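PDB 4ZM4: aminotransferase from Streptomyces pactum, which belongs to the class-III aminotransferases, a family of pyridoxal-5'-phosphate-dependent enzymes, and binds pyridoxal-5'-phosphate and the ligand P3B, the latter with residues of both subunits. Local coordinates for residues B[250-255]-B[262-267]; B[256-261]-B[420-425]; B[350-355]-B[434-439]. The protein carries 1 engineered substitution. One frame throughout, in Å; residues are numbered along the deposited sequence.

Interaction 1: B[250-255]-B[262-267]; sequences FDEVIT and GGAQER. With P3B ((3E,4R,5R)-4,5-dihydroxy-3-{[(Z)-{3-hydroxy-2-methyl-5-[(phosphonooxy)methyl]pyridin-4(1H)-ylidene}methyl]imino}cyclohex-1-ene-1-carboxylic acid), chain H.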
loop_
_atom_site.group_PDB
_atom_site.type_symbol
_atom_site.label_atom_id
_atom_site.label_comp_id
_atom_site.label_asym_id
_atom_site.label_seq_id
_atom_site.Cartn_x
_atom_site.Cartn_y
_atom_site.Cartn_z
ATOM N N PHE B 250 -6.721 -4.048 17.832
ATOM C CA PHE B 250 -5.407 -3.540 18.206
ATOM C C PHE B 250 -4.667 -3.251 16.927
ATOM O O PHE B 250 -4.419 -4.143 16.106
ATOM C CB PHE B 250 -4.589 -4.560 19.035
ATOM C CG PHE B 250 -4.924 -4.591 20.502
ATOM C CD1 PHE B 250 -5.948 -3.841 21.040
ATOM C CD2 PHE B 250 -4.226 -5.432 21.345
ATOM C CE1 PHE B 250 -6.264 -3.907 22.400
ATOM C CE2 PHE B 250 -4.536 -5.521 22.697
ATOM C CZ PHE B 250 -5.554 -4.743 23.224
ATOM N N ASP B 251 -4.289 -1.995 16.758
ATOM C CA ASP B 251 -3.339 -1.605 15.711
ATOM C C ASP B 251 -1.960 -1.864 16.268
ATOM O O ASP B 251 -1.416 -1.044 16.975
ATOM C CB ASP B 251 -3.524 -0.126 15.317
ATOM C CG ASP B 251 -2.673 0.284 14.151
ATOM O OD1 ASP B 251 -1.780 -0.482 13.742
ATOM O OD2 ASP B 251 -2.896 1.411 13.629
ATOM N N GLU B 252 -1.383 -3.006 15.901
ATOM C CA GLU B 252 -0.028 -3.343 16.291
ATOM C C GLU B 252 0.997 -3.154 15.170
ATOM O O GLU B 252 2.015 -3.842 15.125
ATOM C CB GLU B 252 -0.002 -4.768 16.834
ATOM C CG GLU B 252 -0.857 -4.945 18.091
ATOM C CD GLU B 252 -0.137 -5.680 19.199
ATOM O OE1 GLU B 252 1.057 -5.380 19.415
ATOM O OE2 GLU B 252 -0.758 -6.571 19.829
ATOM N N VAL B 253 0.735 -2.212 14.279
ATOM C CA VAL B 253 1.627 -1.926 13.153
ATOM C C VAL B 253 3.012 -1.615 13.681
ATOM O O VAL B 253 3.993 -2.117 13.155
ATOM C CB VAL B 253 1.091 -0.746 12.283
ATOM C CG1 VAL B 253 2.211 -0.050 11.508
ATOM C CG2 VAL B 253 0.042 -1.249 11.305
ATOM N N ILE B 254 3.083 -0.866 14.773
ATOM C CA ILE B 254 4.347 -0.570 15.414
ATOM C C ILE B 254 4.685 -1.579 16.526
ATOM O O ILE B 254 5.808 -2.107 16.550
ATOM C CB ILE B 254 4.365 0.873 15.959
ATOM C CG1 ILE B 254 4.582 1.841 14.791
ATOM C CG2 ILE B 254 5.475 1.065 16.978
ATOM C CD1 ILE B 254 4.412 3.293 15.194
ATOM N N THR B 255 3.746 -1.864 17.427
ATOM C CA THR B 255 4.045 -2.717 18.591
ATOM C C THR B 255 4.229 -4.227 18.289
ATOM O O THR B 255 4.939 -4.933 19.030
ATOM C CB THR B 255 2.973 -2.573 19.691
ATOM O OG1 THR B 255 1.687 -2.858 19.136
ATOM C CG2 THR B 255 2.976 -1.204 20.250
ATOM N N GLY B 262 4.966 -11.654 20.651
ATOM C CA GLY B 262 3.541 -11.589 20.332
ATOM C C GLY B 262 2.917 -10.218 20.553
ATOM O O GLY B 262 1.708 -10.098 20.773
ATOM N N GLY B 263 3.736 -9.172 20.475
ATOM C CA GLY B 263 3.266 -7.795 20.548
ATOM C C GLY B 263 2.758 -7.374 21.903
ATOM O O GLY B 263 2.986 -8.062 22.904
ATOM N N ALA B 264 2.004 -6.267 21.916
ATOM C CA ALA B 264 1.380 -5.770 23.136
ATOM C C ALA B 264 0.308 -6.724 23.685
ATOM O O ALA B 264 0.079 -6.776 24.865
ATOM C CB ALA B 264 0.804 -4.378 22.882
ATOM N N GLN B 265 -0.401 -7.391 22.785
ATOM C CA GLN B 265 -1.290 -8.493 23.095
ATOM C C GLN B 265 -0.729 -9.401 24.171
ATOM O O GLN B 265 -1.391 -9.682 25.164
ATOM C CB GLN B 265 -1.401 -9.362 21.841
ATOM C CG GLN B 265 -2.765 -9.421 21.267
ATOM C CD GLN B 265 -2.739 -9.958 19.856
ATOM O OE1 GLN B 265 -2.994 -11.143 19.633
ATOM N NE2 GLN B 265 -2.494 -9.070 18.887
ATOM N N GLU B 266 0.487 -9.875 23.925
ATOM C CA GLU B 266 1.169 -10.824 24.767
ATOM C C GLU B 266 1.701 -10.100 25.969
ATOM O O GLU B 266 1.544 -10.556 27.102
ATOM C CB GLU B 266 2.340 -11.455 23.990
ATOM C CG GLU B 266 3.123 -12.544 24.689
ATOM C CD GLU B 266 4.158 -13.176 23.769
ATOM O OE1 GLU B 266 3.843 -14.196 23.091
ATOM O OE2 GLU B 266 5.290 -12.659 23.699
ATOM N N ARG B 267 2.371 -8.982 25.731
ATOM C CA ARG B 267 3.028 -8.263 26.809
ATOM C C ARG B 267 2.031 -7.890 27.898
ATOM O O ARG B 267 2.362 -7.998 29.071
ATOM C CB ARG B 267 3.707 -7.018 26.276
ATOM C CG ARG B 267 4.468 -6.237 27.315
ATOM C CD ARG B 267 5.282 -5.142 26.650
ATOM N NE ARG B 267 6.127 -4.450 27.618
ATOM C CZ ARG B 267 7.456 -4.351 27.558
ATOM N NH1 ARG B 267 8.161 -4.880 26.567
ATOM N NH2 ARG B 267 8.099 -3.692 28.511
HETATM O OAH P3B H . 0.174 3.375 5.885
HETATM P PBA P3B H . 1.440 2.852 6.683
HETATM O OAI P3B H . 2.354 4.040 6.713
HETATM O OAC P3B H . 2.133 1.669 6.028
HETATM O OAQ P3B H . 0.782 2.549 8.191
HETATM C CAM P3B H . -0.221 3.422 8.805
HETATM C CAV P3B H . -0.102 3.265 10.164
HETATM C CAL P3B H . -1.049 2.470 10.795
HETATM N NAP P3B H . -0.924 2.257 12.161
HETATM C CAU P3B H . 0.117 2.801 12.877
HETATM C CAA P3B H . 0.217 2.614 14.230
HETATM C CAW P3B H . 0.999 3.588 12.280
HETATM O OAE P3B H . 1.996 4.095 13.041
HETATM C CAX P3B H . 0.968 3.836 10.907
HETATM C CAJ P3B H . 1.941 4.702 10.294
HETATM N NAO P3B H . 2.829 5.438 11.043
HETATM C CAT P3B H . 3.681 6.354 10.482
HETATM C CAK P3B H . 3.651 6.800 9.131
HETATM C CAS P3B H . 4.479 7.791 8.615
HETATM C CAR P3B H . 4.453 8.157 7.256
HETATM O OAD P3B H . 5.261 8.965 6.770
HETATM O OAB P3B H . 3.597 7.772 6.497
HETATM C CAN P3B H . 5.533 8.246 9.306
HETATM C CAY P3B H . 5.766 7.744 10.739
HETATM O OAF P3B H . 6.168 8.945 11.426
HETATM C CAZ P3B H . 4.549 7.003 11.428
HETATM O OAG P3B H . 4.865 6.147 12.587
#
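Three donors of helix 263-267 grip the carboxylate of Glu252, just past strand 247-251, and tie the two elements together within a beta-alpha-beta unit that strand 274-277 completes. Glu252 OE1 takes Ala264 N at 2.8 Å on its syn side and, as a local bond on its anti side, Thr255 OG1 at 2.6 Å. Glu252 OE2 is held by one residue: Gln265 N meets it syn at 3.1 Å with an N-H...O angle of 163°, while Gln265 NE2 comes to the anti side at 3.2 Å, from the opposite face of the carboxylate plane. Glu252 CG sits beside the backbone N (chi1 -62°), and the bend at chi2 turns the carboxylate to the helix. Amide and carboxylate planes stand 68° apart, and Gln265 OE1 turns to Gly113 N instead. With both oxygens held twice, rotation of the buried carboxylate should be restricted, and the helix N-H groups probably help to stabilise its negative charge. One residue earlier, Asp251 OD2 accepts the N-H of P3B NAP at 2.6 Å, a bond known from this enzyme family; His151 ND1 is a second partner. Asp251 OD1 closes an Asx turn on Val253 N, and Val253 CB lies 3.6 Å from P3B NAP.

Interaction 2: B[256-261]-B[420-425]; sequences GFRVAR and PWFLST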
loop_
_atom_site.group_PDB
_atom_site.type_symbol
_atom_site.label_atom_id
_atom_site.label_comp_id
_atom_site.label_asym_id
_atom_site.label_seq_id
_atom_site.Cartn_x
_atom_site.Cartn_y
_atom_site.Cartn_z
ATOM N N GLY B 256 3.642 -4.713 17.205
ATOM C CA GLY B 256 3.766 -6.142 16.857
ATOM C C GLY B 256 5.186 -6.583 16.556
ATOM O O GLY B 256 5.913 -5.917 15.836
ATOM N N PHE B 257 5.589 -7.682 17.163
ATOM C CA PHE B 257 6.968 -8.190 17.087
ATOM C C PHE B 257 8.004 -7.190 17.521
ATOM O O PHE B 257 9.189 -7.338 17.191
ATOM C CB PHE B 257 7.320 -8.682 15.691
ATOM C CG PHE B 257 6.212 -9.434 15.019
ATOM C CD1 PHE B 257 5.929 -10.745 15.361
ATOM C CD2 PHE B 257 5.435 -8.815 14.055
ATOM C CE1 PHE B 257 4.893 -11.411 14.750
ATOM C CE2 PHE B 257 4.411 -9.496 13.429
ATOM C CZ PHE B 257 4.143 -10.790 13.774
ATOM N N ARG B 258 7.615 -6.217 18.335
ATOM C CA ARG B 258 8.547 -5.167 18.791
ATOM C C ARG B 258 8.628 -5.114 20.328
ATOM O O ARG B 258 9.718 -5.217 20.895
ATOM C CB ARG B 258 8.083 -3.830 18.195
ATOM C CG ARG B 258 8.561 -2.564 18.869
ATOM C CD ARG B 258 10.023 -2.286 18.648
ATOM N NE ARG B 258 10.363 -1.981 17.252
ATOM C CZ ARG B 258 11.591 -1.653 16.847
ATOM N NH1 ARG B 258 12.586 -1.522 17.732
ATOM N NH2 ARG B 258 11.841 -1.426 15.562
ATOM N N VAL B 259 7.481 -4.916 20.979
ATOM C CA VAL B 259 7.430 -4.798 22.453
ATOM C C VAL B 259 7.484 -6.170 23.119
ATOM O O VAL B 259 7.777 -6.265 24.298
ATOM C CB VAL B 259 6.191 -4.027 22.965
ATOM C CG1 VAL B 259 6.189 -2.624 22.405
ATOM C CG2 VAL B 259 4.906 -4.739 22.568
ATOM N N ALA B 260 7.276 -7.205 22.319
ATOM C CA ALA B 260 7.382 -8.614 22.715
ATOM C C ALA B 260 7.221 -9.412 21.433
ATOM O O ALA B 260 6.863 -8.863 20.385
ATOM C CB ALA B 260 6.283 -8.978 23.686
ATOM N N ARG B 261 7.490 -10.701 21.486
ATOM C CA ARG B 261 7.372 -11.538 20.282
ATOM C C ARG B 261 5.929 -11.526 19.744
ATOM O O ARG B 261 5.696 -11.375 18.546
ATOM C CB ARG B 261 7.840 -12.962 20.601
ATOM C CG ARG B 261 8.204 -13.771 19.366
ATOM C CD ARG B 261 8.601 -15.192 19.714
ATOM N NE ARG B 261 7.439 -16.030 20.011
ATOM C CZ ARG B 261 7.402 -17.356 19.911
ATOM N NH1 ARG B 261 6.278 -17.986 20.197
ATOM N NH2 ARG B 261 8.448 -18.041 19.537
ATOM N N PRO B 420 8.738 8.832 18.117
ATOM C CA PRO B 420 9.623 7.946 18.858
ATOM C C PRO B 420 10.955 7.605 18.149
ATOM O O PRO B 420 11.088 7.801 16.937
ATOM C CB PRO B 420 8.760 6.694 19.046
ATOM C CG PRO B 420 7.841 6.684 17.875
ATOM C CD PRO B 420 7.564 8.122 17.561
ATOM N N TRP B 421 11.936 7.168 18.945
ATOM C CA TRP B 421 13.136 6.451 18.481
ATOM C C TRP B 421 12.806 4.960 18.377
ATOM O O TRP B 421 12.073 4.404 19.226
ATOM C CB TRP B 421 14.257 6.573 19.536
ATOM C CG TRP B 421 14.764 7.967 19.839
ATOM C CD1 TRP B 421 14.265 9.149 19.388
ATOM C CD2 TRP B 421 15.853 8.302 20.709
ATOM N NE1 TRP B 421 14.981 10.190 19.912
ATOM C CE2 TRP B 421 15.973 9.693 20.711
ATOM C CE3 TRP B 421 16.750 7.549 21.479
ATOM C CZ2 TRP B 421 16.952 10.354 21.464
ATOM C CZ3 TRP B 421 17.698 8.198 22.221
ATOM C CH2 TRP B 421 17.812 9.580 22.199
ATOM N N PHE B 422 13.396 4.290 17.402
ATOM C CA PHE B 422 13.200 2.851 17.178
ATOM C C PHE B 422 14.531 2.100 17.216
ATOM O O PHE B 422 15.170 1.875 16.180
ATOM C CB PHE B 422 12.549 2.629 15.813
ATOM C CG PHE B 422 11.143 3.133 15.733
ATOM C CD1 PHE B 422 10.876 4.397 15.275
ATOM C CD2 PHE B 422 10.074 2.326 16.107
ATOM C CE1 PHE B 422 9.576 4.835 15.147
ATOM C CE2 PHE B 422 8.784 2.786 16.000
ATOM C CZ PHE B 422 8.530 4.039 15.523
ATOM N N LEU B 423 14.954 1.678 18.409
ATOM C CA LEU B 423 16.275 1.000 18.545
ATOM C C LEU B 423 16.263 -0.414 17.934
ATOM O O LEU B 423 15.205 -0.989 17.684
ATOM C CB LEU B 423 16.741 0.977 20.001
ATOM C CG LEU B 423 16.636 2.299 20.772
ATOM C CD1 LEU B 423 17.189 2.132 22.172
ATOM C CD2 LEU B 423 17.357 3.440 20.069
ATOM N N SER B 424 17.453 -0.940 17.704
ATOM C CA SER B 424 17.655 -2.188 16.987
ATOM C C SER B 424 18.835 -2.910 17.591
ATOM O O SER B 424 19.540 -2.356 18.434
ATOM C CB SER B 424 17.950 -1.916 15.523
ATOM O OG SER B 424 19.308 -1.553 15.346
ATOM N N THR B 425 19.052 -4.153 17.180
ATOM C CA THR B 425 20.168 -4.938 17.733
ATOM C C THR B 425 21.474 -4.377 17.247
ATOM O O THR B 425 22.530 -4.693 17.809
ATOM C CB THR B 425 20.073 -6.420 17.341
ATOM O OG1 THR B 425 20.019 -6.521 15.927
ATOM C CG2 THR B 425 18.813 -7.052 17.929
HETATM O O HOH W 1 14.408 -0.258 14.751
#
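Phe422 CD2 lies over one face of the Arg258 guanidinium, 4.1 Å above the plane and toward its rim, while at the edge lie the carbonyl of Leu423 and water 1. Guanidinium and ring planes stand 63° apart, so this is an inclined packing and not a stack; the nearest side-chain approach is Arg258 NH2 to Phe422 CB at 4.1 Å. The in-plane edge carries the polar chemistry. Arg258 NH1 donates to Leu423 O at 2.7 Å with an N-H...O angle of 152°, the acceptor lying in the guanidinium plane and the donor in the carbonyl plane. Beside it, Arg258 NH2 gives to water 1 at 2.9 Å, and that water probably donates to Phe422 O at 2.7 Å, so consecutive carbonyls are reached directly and through solvent. Arg258 CG leaves anti to the backbone N (chi1 160°), and bends at chi2 and chi3 then turn the guanidinium to segment 420-425. Thr367 OG1 is a further partner of NH1, and Gly68 O of NH2. Strand 421-422 is an edge strand of the three-stranded antiparallel sheet within this chain, and the Phe422 side chain approaches P3B to about 5 Å. The loop after strand 247-251 is thereby joined to the C-terminal part of the chain close to the ligand. Carbonyl oxygens, a hydroxyl and a water meet the guanidinium N-H groups, so these dipoles probably stabilise the buried charge.

Interaction 3: B[350-355]-B[434-439]; sequences REVFAT and KVAGAL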
loop_
_atom_site.group_PDB
_atom_site.type_symbol
_atom_site.label_atom_id
_atom_site.label_comp_id
_atom_site.label_asym_id
_atom_site.label_seq_id
_atom_site.Cartn_x
_atom_site.Cartn_y
_atom_site.Cartn_z
ATOM N N ARG B 350 19.384 9.652 30.066
ATOM C CA ARG B 350 19.080 10.303 31.372
ATOM C C ARG B 350 20.308 10.967 32.039
ATOM O O ARG B 350 20.224 12.103 32.500
ATOM C CB ARG B 350 18.454 9.310 32.369
ATOM C CG ARG B 350 16.949 9.177 32.238
ATOM C CD ARG B 350 16.290 8.405 33.391
ATOM N NE ARG B 350 15.066 7.749 32.925
ATOM C CZ ARG B 350 13.910 8.369 32.661
ATOM N NH1 ARG B 350 13.768 9.677 32.865
ATOM N NH2 ARG B 350 12.877 7.676 32.192
ATOM N N GLU B 351 21.438 10.263 32.074
ATOM C CA GLU B 351 22.649 10.811 32.669
ATOM C C GLU B 351 23.070 12.061 31.886
ATOM O O GLU B 351 23.372 13.096 32.473
ATOM C CB GLU B 351 23.764 9.755 32.690
ATOM C CG GLU B 351 25.053 10.156 33.388
ATOM C CD GLU B 351 26.212 9.175 33.133
ATOM O OE1 GLU B 351 25.952 7.949 32.990
ATOM O OE2 GLU B 351 27.391 9.629 33.062
ATOM N N VAL B 352 23.101 11.969 30.564
ATOM C CA VAL B 352 23.599 13.084 29.752
ATOM C C VAL B 352 22.763 14.344 29.981
ATOM O O VAL B 352 23.305 15.428 30.082
ATOM C CB VAL B 352 23.673 12.706 28.258
ATOM C CG1 VAL B 352 23.927 13.940 27.385
ATOM C CG2 VAL B 352 24.769 11.674 28.038
ATOM N N PHE B 353 21.447 14.197 30.056
ATOM C CA PHE B 353 20.565 15.347 30.323
ATOM C C PHE B 353 20.691 15.840 31.779
ATOM O O PHE B 353 20.605 17.043 32.034
ATOM C CB PHE B 353 19.099 15.015 29.973
ATOM C CG PHE B 353 18.792 15.099 28.500
ATOM C CD1 PHE B 353 19.131 14.070 27.635
ATOM C CD2 PHE B 353 18.147 16.197 27.978
ATOM C CE1 PHE B 353 18.845 14.141 26.281
ATOM C CE2 PHE B 353 17.861 16.267 26.630
ATOM C CZ PHE B 353 18.215 15.239 25.779
ATOM N N ALA B 354 20.839 14.911 32.721
ATOM C CA ALA B 354 20.986 15.259 34.137
ATOM C C ALA B 354 22.259 16.061 34.345
ATOM O O ALA B 354 22.235 17.115 34.973
ATOM C CB ALA B 354 20.978 14.005 35.026
ATOM N N THR B 355 23.366 15.551 33.829
ATOM C CA THR B 355 24.661 16.226 33.936
ATOM C C THR B 355 24.618 17.648 33.375
ATOM O O THR B 355 25.256 18.556 33.902
ATOM C CB THR B 355 25.750 15.400 33.221
ATOM O OG1 THR B 355 25.822 14.096 33.815
ATOM C CG2 THR B 355 27.109 16.062 33.331
ATOM N N LYS B 434 28.690 6.399 21.734
ATOM C CA LYS B 434 28.849 7.496 20.758
ATOM C C LYS B 434 27.645 8.420 20.747
ATOM O O LYS B 434 27.787 9.627 20.606
ATOM C CB LYS B 434 29.073 6.973 19.342
ATOM C CG LYS B 434 30.421 6.319 19.123
ATOM C CD LYS B 434 30.704 6.126 17.636
ATOM C CE LYS B 434 31.971 5.300 17.425
ATOM N NZ LYS B 434 32.337 5.221 15.982
ATOM N N VAL B 435 26.448 7.859 20.862
ATOM C CA VAL B 435 25.248 8.691 20.856
ATOM C C VAL B 435 25.285 9.663 22.038
ATOM O O VAL B 435 24.999 10.850 21.889
ATOM C CB VAL B 435 23.971 7.841 20.868
ATOM C CG1 VAL B 435 22.753 8.688 21.207
ATOM C CG2 VAL B 435 23.806 7.135 19.517
ATOM N N ALA B 436 25.668 9.136 23.199
ATOM C CA ALA B 436 25.815 9.937 24.416
ATOM C C ALA B 436 26.707 11.169 24.195
ATOM O O ALA B 436 26.308 12.286 24.480
ATOM C CB ALA B 436 26.393 9.071 25.529
ATOM N N GLY B 437 27.910 10.925 23.686
ATOM C CA GLY B 437 28.835 11.971 23.353
ATOM C C GLY B 437 28.214 12.989 22.431
ATOM O O GLY B 437 28.305 14.201 22.680
ATOM N N ALA B 438 27.548 12.509 21.370
ATOM C CA ALA B 438 26.927 13.402 20.389
ATOM C C ALA B 438 25.821 14.250 21.032
ATOM O O ALA B 438 25.684 15.414 20.702
ATOM C CB ALA B 438 26.416 12.612 19.199
ATOM N N LEU B 439 25.032 13.670 21.935
ATOM C CA LEU B 439 23.940 14.399 22.587
ATOM C C LEU B 439 24.465 15.411 23.585
ATOM O O LEU B 439 23.898 16.501 23.722
ATOM C CB LEU B 439 22.931 13.438 23.256
ATOM C CG LEU B 439 22.050 12.654 22.264
ATOM C CD1 LEU B 439 21.299 11.519 22.962
ATOM C CD2 LEU B 439 21.058 13.571 21.559
#
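Val352 on helix 334-355 meets Ala436 and Leu439 on helix 429-444, and the contact across the segments is apolar. Its two methyls divide the work: Val352 CG2 lies 4.0 Å from Ala436 CB, whereas Val352 CG1 is 4.3 Å from Leu439 CB. With CG1 anti to the backbone N (chi1 169°), the branches spread over residues one turn apart on the facing helix. Contacts with the main chain come next: Val352 CG2 is 3.9 Å from Ala436 O and Val352 CG1 is 4.1 Å from Leu439 C, so the valine rests against backbone as well as side chains. The small methyl of Ala436 is consistent with the close approach, the CA atoms of Val352 and Ala436 being 6.6 Å apart. Hydrogen bonding stays inside the segments: none crosses between 350-355 and 434-439, and Thr355 OG1 donates to Glu351 O at 3.0 Å from above the carbonyl plane, alongside the backbone bond from Thr355 N to that same oxygen. Leu439 also touches Val349. Around Val352, then, Ala436, Leu439, Gln440 and Leu443 have the i, i+3, i+4, i+7 spacing of a knobs-into-holes socket, a helix pairing in the C-terminal part of the aminotransferase fold.

Overall arrangement
Interactions 1 and 2 interleave along the chain: 250-255, 256-261 and 262-267 follow one another, with 420-425 far later. They touch, Arg267 NH1 reaching Val259 O at 2.7 Å in a probable hydrogen bond, so the turn after strand 247-251 of the seven-stranded sheet is joined both to helix 263-267 and to strand 421-422 near P3B. Segment 350-355 falls between 256-261 and 420-425, with 434-439 last, so interactions 2 and 3 also alternate, while interaction 1 closes before 3 opens. Centres are about 10 (1-2), 30 (1-3) and 22 Å (2-3) apart. Trp421 CH2 and Leu439 CD1, 4.1 Å apart, link interactions 2 and 3, extending the series from ligand site to C-terminal helices.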